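PDB 6NDS: 3-hydroxy-3-methylglutaryl-CoA lyase from Acinetobacter baumannii, which belongs to the HMGL-like family of TIM-barrel enzymes and holds both a zinc ion and coenzyme A in this model. Local coordinates for residues Thr152-Pro157 / Leu214-Thr219; Ile162-Val167 / Val196-Ser201; Gln115-Ala120 / Pro249-Ala254. All coordinates share one frame; numbering follows the deposited sequence.

Contact 1 of 3, residues Thr152-Pro157 / Leu214-Thr219. With ZN (zinc ion), chain H.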
loop_
_atom_site.group_PDB
_atom_site.type_symbol
_atom_site.label_atom_id
_atom_site.label_comp_id
_atom_site.label_asym_id
_atom_site.label_seq_id
_atom_site.Cartn_x
_atom_site.Cartn_y
_atom_site.Cartn_z
ATOM N N THR A 152 -19.783 1.693 -4.137
ATOM C CA THR A 152 -19.661 0.231 -4.136
ATOM C C THR A 152 -19.550 -0.339 -5.550
ATOM O O THR A 152 -20.114 -1.396 -5.847
ATOM C CB THR A 152 -20.812 -0.439 -3.357
ATOM O OG1 THR A 152 -22.076 -0.204 -3.995
ATOM C CG2 THR A 152 -20.881 0.091 -1.923
ATOM N N THR A 153 -18.790 0.339 -6.419
ATOM C CA THR A 153 -18.627 -0.127 -7.796
ATOM C C THR A 153 -17.947 -1.490 -7.843
ATOM O O THR A 153 -18.269 -2.329 -8.697
ATOM C CB THR A 153 -17.818 0.902 -8.600
ATOM O OG1 THR A 153 -18.668 2.006 -8.943
ATOM C CG2 THR A 153 -17.236 0.296 -9.885
ATOM N N PHE A 154 -17.014 -1.733 -6.924
ATOM C CA PHE A 154 -16.141 -2.896 -6.986
ATOM C C PHE A 154 -16.496 -3.967 -5.956
ATOM O O PHE A 154 -15.710 -4.900 -5.745
ATOM C CB PHE A 154 -14.687 -2.445 -6.819
ATOM C CG PHE A 154 -14.263 -1.389 -7.811
ATOM C CD1 PHE A 154 -13.745 -1.748 -9.048
ATOM C CD2 PHE A 154 -14.391 -0.043 -7.509
ATOM C CE1 PHE A 154 -13.363 -0.774 -9.970
ATOM C CE2 PHE A 154 -14.006 0.930 -8.420
ATOM C CZ PHE A 154 -13.487 0.560 -9.654
ATOM N N GLY A 155 -17.658 -3.868 -5.325
ATOM C CA GLY A 155 -18.076 -4.785 -4.282
ATOM C C GLY A 155 -18.685 -4.000 -3.134
ATOM O O GLY A 155 -18.470 -2.798 -2.985
ATOM N N CYS A 156 -19.466 -4.701 -2.316
ATOM C CA CYS A 156 -20.241 -4.123 -1.233
ATOM C C CYS A 156 -19.965 -4.864 0.068
ATOM O O CYS A 156 -19.906 -6.100 0.080
ATOM C CB CYS A 156 -21.735 -4.199 -1.567
ATOM S SG CYS A 156 -22.839 -3.763 -0.204
ATOM N N PRO A 157 -19.790 -4.140 1.181
ATOM C CA PRO A 157 -19.556 -4.818 2.467
ATOM C C PRO A 157 -20.755 -5.616 2.963
ATOM O O PRO A 157 -20.593 -6.456 3.860
ATOM C CB PRO A 157 -19.229 -3.658 3.421
ATOM C CG PRO A 157 -19.948 -2.473 2.815
ATOM C CD PRO A 157 -19.833 -2.671 1.318
ATOM N N LEU A 214 -11.609 7.975 -10.547
ATOM C CA LEU A 214 -11.549 6.778 -9.720
ATOM C C LEU A 214 -11.314 7.195 -8.274
ATOM O O LEU A 214 -10.433 8.018 -7.995
ATOM C CB LEU A 214 -10.427 5.833 -10.163
ATOM C CG LEU A 214 -10.681 4.852 -11.312
ATOM C CD1 LEU A 214 -11.920 4.006 -11.043
ATOM C CD2 LEU A 214 -10.784 5.574 -12.633
ATOM N N HIS A 215 -12.081 6.602 -7.359
ATOM C CA HIS A 215 -12.061 6.950 -5.934
ATOM C C HIS A 215 -11.810 5.664 -5.140
ATOM O O HIS A 215 -12.745 4.921 -4.834
ATOM C CB HIS A 215 -13.393 7.614 -5.606
ATOM C CG HIS A 215 -13.598 7.968 -4.162
ATOM N ND1 HIS A 215 -13.682 9.276 -3.731
ATOM C CD2 HIS A 215 -13.835 7.195 -3.071
ATOM C CE1 HIS A 215 -13.917 9.294 -2.430
ATOM N NE2 HIS A 215 -14.011 8.045 -2.002
ATOM N N PHE A 216 -10.547 5.380 -4.822
ATOM C CA PHE A 216 -10.183 4.138 -4.140
ATOM C C PHE A 216 -9.963 4.352 -2.644
ATOM O O PHE A 216 -9.350 5.332 -2.218
ATOM C CB PHE A 216 -8.908 3.531 -4.750
ATOM C CG PHE A 216 -9.066 3.049 -6.161
ATOM C CD1 PHE A 216 -9.874 1.954 -6.450
ATOM C CD2 PHE A 216 -8.355 3.640 -7.195
ATOM C CE1 PHE A 216 -10.003 1.489 -7.766
ATOM C CE2 PHE A 216 -8.468 3.167 -8.508
ATOM C CZ PHE A 216 -9.298 2.093 -8.792
ATOM N N HIS A 217 -10.470 3.429 -1.842
ATOM C CA HIS A 217 -10.062 3.349 -0.448
ATOM C C HIS A 217 -9.019 2.237 -0.302
ATOM O O HIS A 217 -8.909 1.343 -1.151
ATOM C CB HIS A 217 -11.283 3.127 0.461
ATOM C CG HIS A 217 -12.165 4.342 0.605
ATOM N ND1 HIS A 217 -12.156 5.137 1.737
ATOM C CD2 HIS A 217 -13.077 4.896 -0.228
ATOM C CE1 HIS A 217 -13.021 6.124 1.591
ATOM N NE2 HIS A 217 -13.585 6.009 0.400
ATOM N N ASN A 218 -8.207 2.327 0.758
ATOM C CA ASN A 218 -7.033 1.469 0.919
ATOM C C ASN A 218 -7.252 0.349 1.942
ATOM O O ASN A 218 -6.287 -0.154 2.542
ATOM C CB ASN A 218 -5.817 2.309 1.312
ATOM C CG ASN A 218 -4.509 1.546 1.151
ATOM O OD1 ASN A 218 -4.313 0.829 0.165
ATOM N ND2 ASN A 218 -3.616 1.686 2.125
ATOM N N THR A 219 -8.504 -0.092 2.099
ATOM C CA THR A 219 -8.887 -0.972 3.202
ATOM C C THR A 219 -8.096 -2.268 3.208
ATOM O O THR A 219 -7.811 -2.807 4.285
ATOM C CB THR A 219 -10.385 -1.259 3.101
ATOM O OG1 THR A 219 -11.060 -0.016 2.887
ATOM C CG2 THR A 219 -10.911 -1.932 4.365
HETATM ZN ZN ZN H . -15.085 7.509 -0.183
HETATM O O HOH W 1 -16.144 7.139 1.728
#

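Contact 2 of 3, residues Ile162-Val167 / Val196-Ser201. With ACT (acetate ion), chain E.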
loop_
_atom_site.group_PDB
_atom_site.type_symbol
_atom_site.label_atom_id
_atom_site.label_comp_id
_atom_site.label_asym_id
_atom_site.label_seq_id
_atom_site.Cartn_x
_atom_site.Cartn_y
_atom_site.Cartn_z
ATOM N N ILE A 162 -20.681 -7.321 -6.770
ATOM C CA ILE A 162 -21.585 -6.356 -7.384
ATOM C C ILE A 162 -21.523 -6.531 -8.896
ATOM O O ILE A 162 -20.434 -6.529 -9.483
ATOM C CB ILE A 162 -21.220 -4.917 -6.979
ATOM C CG1 ILE A 162 -21.566 -4.672 -5.502
ATOM C CG2 ILE A 162 -21.856 -3.884 -7.929
ATOM C CD1 ILE A 162 -23.056 -4.705 -5.196
ATOM N N SER A 163 -22.690 -6.648 -9.521
ATOM C CA SER A 163 -22.767 -6.873 -10.959
ATOM C C SER A 163 -22.152 -5.717 -11.736
ATOM O O SER A 163 -22.548 -4.559 -11.568
ATOM C CB SER A 163 -24.226 -7.057 -11.371
ATOM O OG SER A 163 -24.364 -6.954 -12.774
ATOM N N GLU A 164 -21.194 -6.039 -12.612
ATOM C CA GLU A 164 -20.584 -5.003 -13.436
ATOM C C GLU A 164 -21.572 -4.447 -14.458
ATOM O O GLU A 164 -21.507 -3.253 -14.786
ATOM C CB GLU A 164 -19.320 -5.546 -14.112
ATOM C CG GLU A 164 -18.198 -5.798 -13.110
ATOM C CD GLU A 164 -16.973 -6.489 -13.695
ATOM O OE1 GLU A 164 -16.826 -6.537 -14.935
ATOM O OE2 GLU A 164 -16.150 -6.984 -12.897
ATOM N N ARG A 165 -22.498 -5.279 -14.949
ATOM C CA ARG A 165 -23.561 -4.783 -15.824
ATOM C C ARG A 165 -24.412 -3.739 -15.110
ATOM O O ARG A 165 -24.856 -2.762 -15.722
ATOM C CB ARG A 165 -24.433 -5.942 -16.315
ATOM N N GLU A 166 -24.637 -3.920 -13.808
ATOM C CA GLU A 166 -25.423 -2.945 -13.059
ATOM C C GLU A 166 -24.667 -1.631 -12.897
ATOM O O GLU A 166 -25.266 -0.552 -12.996
ATOM C CB GLU A 166 -25.820 -3.523 -11.698
ATOM C CG GLU A 166 -26.522 -2.533 -10.765
ATOM C CD GLU A 166 -27.897 -2.101 -11.259
ATOM O OE1 GLU A 166 -28.399 -2.667 -12.256
ATOM O OE2 GLU A 166 -28.489 -1.195 -10.633
ATOM N N VAL A 167 -23.358 -1.701 -12.631
ATOM C CA VAL A 167 -22.533 -0.494 -12.596
ATOM C C VAL A 167 -22.655 0.274 -13.906
ATOM O O VAL A 167 -22.907 1.483 -13.917
ATOM C CB VAL A 167 -21.067 -0.855 -12.294
ATOM C CG1 VAL A 167 -20.164 0.355 -12.505
ATOM C CG2 VAL A 167 -20.949 -1.402 -10.868
ATOM N N VAL A 196 -10.064 -3.814 -11.770
ATOM C CA VAL A 196 -10.012 -2.393 -12.097
ATOM C C VAL A 196 -9.748 -2.190 -13.583
ATOM O O VAL A 196 -10.401 -1.370 -14.235
ATOM C CB VAL A 196 -8.952 -1.690 -11.233
ATOM C CG1 VAL A 196 -8.630 -0.305 -11.799
ATOM C CG2 VAL A 196 -9.453 -1.586 -9.787
ATOM N N LYS A 197 -8.787 -2.929 -14.149
ATOM C CA LYS A 197 -8.508 -2.737 -15.574
ATOM C C LYS A 197 -9.731 -3.064 -16.425
ATOM O O LYS A 197 -10.040 -2.343 -17.384
ATOM C CB LYS A 197 -7.295 -3.569 -15.997
ATOM C CG LYS A 197 -5.975 -2.968 -15.490
ATOM C CD LYS A 197 -4.767 -3.689 -16.068
ATOM C CE LYS A 197 -3.460 -3.051 -15.590
ATOM N NZ LYS A 197 -2.285 -3.614 -16.340
ATOM N N ARG A 198 -10.462 -4.128 -16.071
ATOM C CA ARG A 198 -11.632 -4.523 -16.848
ATOM C C ARG A 198 -12.727 -3.464 -16.778
ATOM O O ARG A 198 -13.289 -3.068 -17.809
ATOM C CB ARG A 198 -12.148 -5.874 -16.353
ATOM C CG ARG A 198 -13.464 -6.300 -16.972
ATOM C CD ARG A 198 -13.838 -7.722 -16.557
ATOM N NE ARG A 198 -14.104 -7.844 -15.122
ATOM C CZ ARG A 198 -13.271 -8.407 -14.244
ATOM N NH1 ARG A 198 -12.103 -8.900 -14.643
ATOM N NH2 ARG A 198 -13.612 -8.486 -12.967
ATOM N N ILE A 199 -13.038 -2.987 -15.571
ATOM C CA ILE A 199 -14.126 -2.028 -15.414
ATOM C C ILE A 199 -13.747 -0.683 -16.022
ATOM O O ILE A 199 -14.550 -0.064 -16.735
ATOM C CB ILE A 199 -14.522 -1.890 -13.931
ATOM C CG1 ILE A 199 -15.240 -3.163 -13.447
ATOM C CG2 ILE A 199 -15.416 -0.663 -13.737
ATOM C CD1 ILE A 199 -15.581 -3.176 -11.940
ATOM N N VAL A 200 -12.523 -0.211 -15.763
ATOM C CA VAL A 200 -12.122 1.094 -16.278
ATOM C C VAL A 200 -12.037 1.074 -17.802
ATOM O O VAL A 200 -12.453 2.032 -18.468
ATOM C CB VAL A 200 -10.796 1.544 -15.644
ATOM C CG1 VAL A 200 -10.249 2.762 -16.378
ATOM C CG2 VAL A 200 -10.995 1.862 -14.155
ATOM N N SER A 201 -11.474 0.006 -18.380
ATOM C CA SER A 201 -11.441 -0.093 -19.838
ATOM C C SER A 201 -12.837 0.021 -20.419
ATOM O O SER A 201 -13.044 0.712 -21.423
ATOM C CB SER A 201 -10.792 -1.406 -20.282
ATOM O OG SER A 201 -9.437 -1.457 -19.870
HETATM C C ACT E . -10.841 -10.596 -11.465
HETATM O O ACT E . -11.587 -9.927 -10.695
HETATM O OXT ACT E . -11.068 -10.994 -12.644
HETATM C CH3 ACT E . -9.445 -10.994 -10.900
#

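Contact 3 of 3, residues Gln115-Ala120 / Pro249-Ala254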
loop_
_atom_site.group_PDB
_atom_site.type_symbol
_atom_site.label_atom_id
_atom_site.label_comp_id
_atom_site.label_asym_id
_atom_site.label_seq_id
_atom_site.Cartn_x
_atom_site.Cartn_y
_atom_site.Cartn_z
ATOM N N GLN A 115 -28.012 -2.082 -3.713
ATOM C CA GLN A 115 -29.271 -1.624 -3.132
ATOM C C GLN A 115 -29.188 -1.583 -1.611
ATOM O O GLN A 115 -29.693 -0.647 -0.982
ATOM C CB GLN A 115 -30.421 -2.526 -3.569
ATOM C CG GLN A 115 -31.785 -1.965 -3.203
ATOM C CD GLN A 115 -32.260 -0.912 -4.181
ATOM O OE1 GLN A 115 -31.752 0.206 -4.205
ATOM N NE2 GLN A 115 -33.241 -1.272 -5.002
ATOM N N THR A 116 -28.565 -2.599 -1.001
ATOM C CA THR A 116 -28.477 -2.635 0.458
ATOM C C THR A 116 -27.678 -1.454 0.987
ATOM O O THR A 116 -28.071 -0.806 1.966
ATOM C CB THR A 116 -27.839 -3.942 0.928
ATOM O OG1 THR A 116 -28.610 -5.057 0.471
ATOM C CG2 THR A 116 -27.756 -3.963 2.447
ATOM N N HIS A 117 -26.536 -1.162 0.359
ATOM C CA HIS A 117 -25.735 -0.033 0.807
ATOM C C HIS A 117 -26.443 1.296 0.552
ATOM O O HIS A 117 -26.339 2.220 1.365
ATOM C CB HIS A 117 -24.366 -0.058 0.124
ATOM C CG HIS A 117 -23.402 0.940 0.676
ATOM N ND1 HIS A 117 -23.212 2.181 0.106
ATOM C CD2 HIS A 117 -22.575 0.883 1.745
ATOM C CE1 HIS A 117 -22.312 2.849 0.806
ATOM N NE2 HIS A 117 -21.905 2.082 1.802
ATOM N N ASN A 118 -27.151 1.427 -0.575
ATOM C CA ASN A 118 -27.872 2.673 -0.818
ATOM C C ASN A 118 -28.950 2.897 0.235
ATOM O O ASN A 118 -29.152 4.026 0.699
ATOM C CB ASN A 118 -28.489 2.680 -2.219
ATOM C CG ASN A 118 -28.600 4.087 -2.787
ATOM O OD1 ASN A 118 -27.587 4.747 -3.042
ATOM N ND2 ASN A 118 -29.827 4.563 -2.964
ATOM N N LEU A 119 -29.655 1.836 0.622
ATOM C CA LEU A 119 -30.647 1.968 1.688
ATOM C C LEU A 119 -29.984 2.297 3.024
ATOM O O LEU A 119 -30.489 3.131 3.783
ATOM C CB LEU A 119 -31.476 0.690 1.793
ATOM C CG LEU A 119 -32.480 0.440 0.666
ATOM C CD1 LEU A 119 -32.941 -1.011 0.669
ATOM C CD2 LEU A 119 -33.676 1.385 0.806
ATOM N N ALA A 120 -28.846 1.667 3.327
ATOM C CA ALA A 120 -28.181 1.931 4.602
ATOM C C ALA A 120 -27.639 3.354 4.677
ATOM O O ALA A 120 -27.638 3.962 5.753
ATOM C CB ALA A 120 -27.040 0.938 4.818
ATOM N N PRO A 249 -19.182 6.272 7.470
ATOM C CA PRO A 249 -19.673 5.698 8.735
ATOM C C PRO A 249 -20.750 4.645 8.553
ATOM O O PRO A 249 -20.993 3.873 9.488
ATOM C CB PRO A 249 -20.216 6.920 9.492
ATOM C CG PRO A 249 -19.609 8.117 8.801
ATOM C CD PRO A 249 -19.467 7.713 7.369
ATOM N N PHE A 250 -21.400 4.586 7.394
ATOM C CA PHE A 250 -22.478 3.635 7.155
ATOM C C PHE A 250 -22.054 2.463 6.277
ATOM O O PHE A 250 -22.880 1.594 5.981
ATOM C CB PHE A 250 -23.685 4.366 6.548
ATOM C CG PHE A 250 -24.207 5.472 7.423
ATOM C CD1 PHE A 250 -24.907 5.178 8.583
ATOM C CD2 PHE A 250 -23.973 6.802 7.107
ATOM C CE1 PHE A 250 -25.380 6.190 9.405
ATOM C CE2 PHE A 250 -24.447 7.820 7.930
ATOM C CZ PHE A 250 -25.146 7.511 9.076
ATOM N N ALA A 251 -20.784 2.417 5.866
ATOM C CA ALA A 251 -20.214 1.228 5.253
ATOM C C ALA A 251 -19.346 0.533 6.294
ATOM O O ALA A 251 -18.255 1.034 6.606
ATOM C CB ALA A 251 -19.394 1.596 4.017
ATOM N N PRO A 252 -19.776 -0.599 6.858
ATOM C CA PRO A 252 -19.088 -1.151 8.034
ATOM C C PRO A 252 -17.639 -1.500 7.730
ATOM O O PRO A 252 -17.323 -2.076 6.686
ATOM C CB PRO A 252 -19.904 -2.407 8.370
ATOM C CG PRO A 252 -21.202 -2.240 7.648
ATOM C CD PRO A 252 -20.878 -1.463 6.412
ATOM N N GLY A 253 -16.756 -1.143 8.661
ATOM C CA GLY A 253 -15.338 -1.380 8.478
ATOM C C GLY A 253 -14.671 -0.523 7.428
ATOM O O GLY A 253 -13.537 -0.820 7.036
ATOM N N ALA A 254 -15.337 0.524 6.945
ATOM C CA ALA A 254 -14.698 1.419 5.996
ATOM C C ALA A 254 -13.487 2.084 6.641
ATOM O O ALA A 254 -13.421 2.253 7.864
ATOM C CB ALA A 254 -15.682 2.479 5.499
#

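Contact 1 of 3, residues Thr152-Pro157 / Leu214-Thr219
F154 sets its ring between L214, at its edge, and F216, over a face, and these two touches make up the whole of the direct contact. The F154 ring has two occupied faces: CE1 of F216 lies over one, 4.1 Å from F154 CZ, and the methyl CG2 of T153 sits centrally over the opposite one, 3.5 Å above the ring plane. L214 CD1 comes up near the plane at the ring edge instead, 4.0 Å from F154 CZ. The two phenyl rings meet obliquely, their planes inclined by 40°. Because F154 CG stands beside its own backbone N (chi1 -55°), the ring leaves the 152-155 type I turn in the direction of strand 212-216. V196 and I199 of helix 193-203 touch it as well, while Q195 NE2 bonds to the F154 carbonyl.

The residues on either side of F216 serve the metal. H215 NE2 and H217 NE2 each bind zinc at 2.2 Å. In neighbouring coordination positions, H215 NE2 and H217 NE2 lie 3.2 Å apart. Water 1 is a third ligand, and three more atoms, D25 OD2 among them, bring the count to six. The histidines reach one ion from different starting points: H215 has CG anti to its backbone N (chi1 176°), H217 has it beside that N. A second shell sets their rotation, with D239 OD2 bonded to H215 ND1 and the S255 carbonyl to H217 ND1.

The chemistry is split by residue: apolar L214 and F216 pack against F154, whereas the imidazoles between and beyond them are held through both nitrogens, so each ring's orientation toward zinc is fixed at two points.

Contact 2 of 3, residues Ile162-Val167 / Val196-Ser201
E164 and R198 close this helix-to-helix contact with a side-on salt bridge. R198 NE donates to E164 OE1 at 3.0 Å and R198 NH2 to E164 OE2 at 2.9 Å, so each carboxylate oxygen receives one nitrogen on its syn lone pair. A third bond, R198 NE to E164 OE2 at 3.1 Å, is weak and makes NE a shared donor. The carboxylate and guanidinium planes are only 9° apart, and both main acceptors lie close to the guanidinium plane, so the two groups lie almost in one plane and meet edge to edge. The glutamate gets there as an extended chain beyond CG; the arginine bends at its third torsion (chi3 65°) to bring its NE side round to the acid.

The adjoining NH1/NH2 edge takes an acetate ion, probably from the crystallisation liquor. R198 NH1 donates to acetate OXT at 3.1 Å, and a long, weak bond runs from NH2 to acetate O. Two carboxylates thus share one arginine.

Beneath the bridge the contact turns apolar. I199 CG1 lies 3.8 Å from E164 CD, and I199 CD1 touches the E164 CG methylene.

Each segment settles its own polar atoms too. S163 is the N-cap of helix 164-176, its OG accepting from E166 N at 3.2 Å. In the other helix K197 O accepts twice, from S201 N and, at 2.7 Å, from S201 OG, which arrive from opposite faces of the carbonyl plane. E166 OE2 and K197 NZ form salt bridges with K126 NZ and E232 OE1, respectively.

The two helices each follow a strand of the parallel sheet, as in the beta-alpha units of a TIM barrel. Here the E164-R198 pair lies at the outer surface, and V196 and V200 of helix 193-203 pack on strand 212-216.

Contact 3 of 3, residues Gln115-Ala120 / Pro249-Ala254
A120 N bonds to T116 O at 2.9 Å within helix 115-122, and the carbonyl oxygen of A120 passes beside F250 in the loop after strand 237-240; helix and loop meet here in the TIM barrel without a hydrogen bond between them. A120 O lies 4.1 Å from F250 CB, and about as far from F250 CG and CD1, so the oxygen sits beside CB and the near end of the ring, oblique to the ring plane. F250 sets off toward the helix but its phenyl group turns off from it, and its side chain comes within about 4 Å of the bound coenzyme A.

Next along the loop is A251, which opens a type II turn closed by A254 N to A251 O at 3.0 Å; G253 takes its positive phi of 70°.

H117 reaches A251 from the helix. With CG anti to the backbone N (chi1 -171°), its ring extends toward the loop; S112 OG, at the end of strand 106-112, hydrogen-bonds ND1 and limits the ring's rotation. The other ring nitrogen, H117 NE2, is buried without a polar partner in the model: the A251 CB methyl meets it at the ring edge, 3.4 Å away.

How the contacts relate
Contact 1 is the hub, since it touches both others and carries the zinc ligands H215 and H217; its centre is about 12 Å from that of each neighbour. Toward contact 2 the link is apolar: F154 CD1 meets I199 CD1 at 3.7 Å, and the 152-157 loop also packs on I162 and V167. Toward contact 3, T152 CG2 lies 3.7 Å from H117 CG, and P157 packs on P252. Contacts 2 and 3 do not touch, with nearest atoms about 6 Å apart and centres about 20 Å apart. Contact 2 joins helices 164-176 and 193-203, whereas contact 3 lies on the coenzyme A side, the F250 side chain about 4 Å from it.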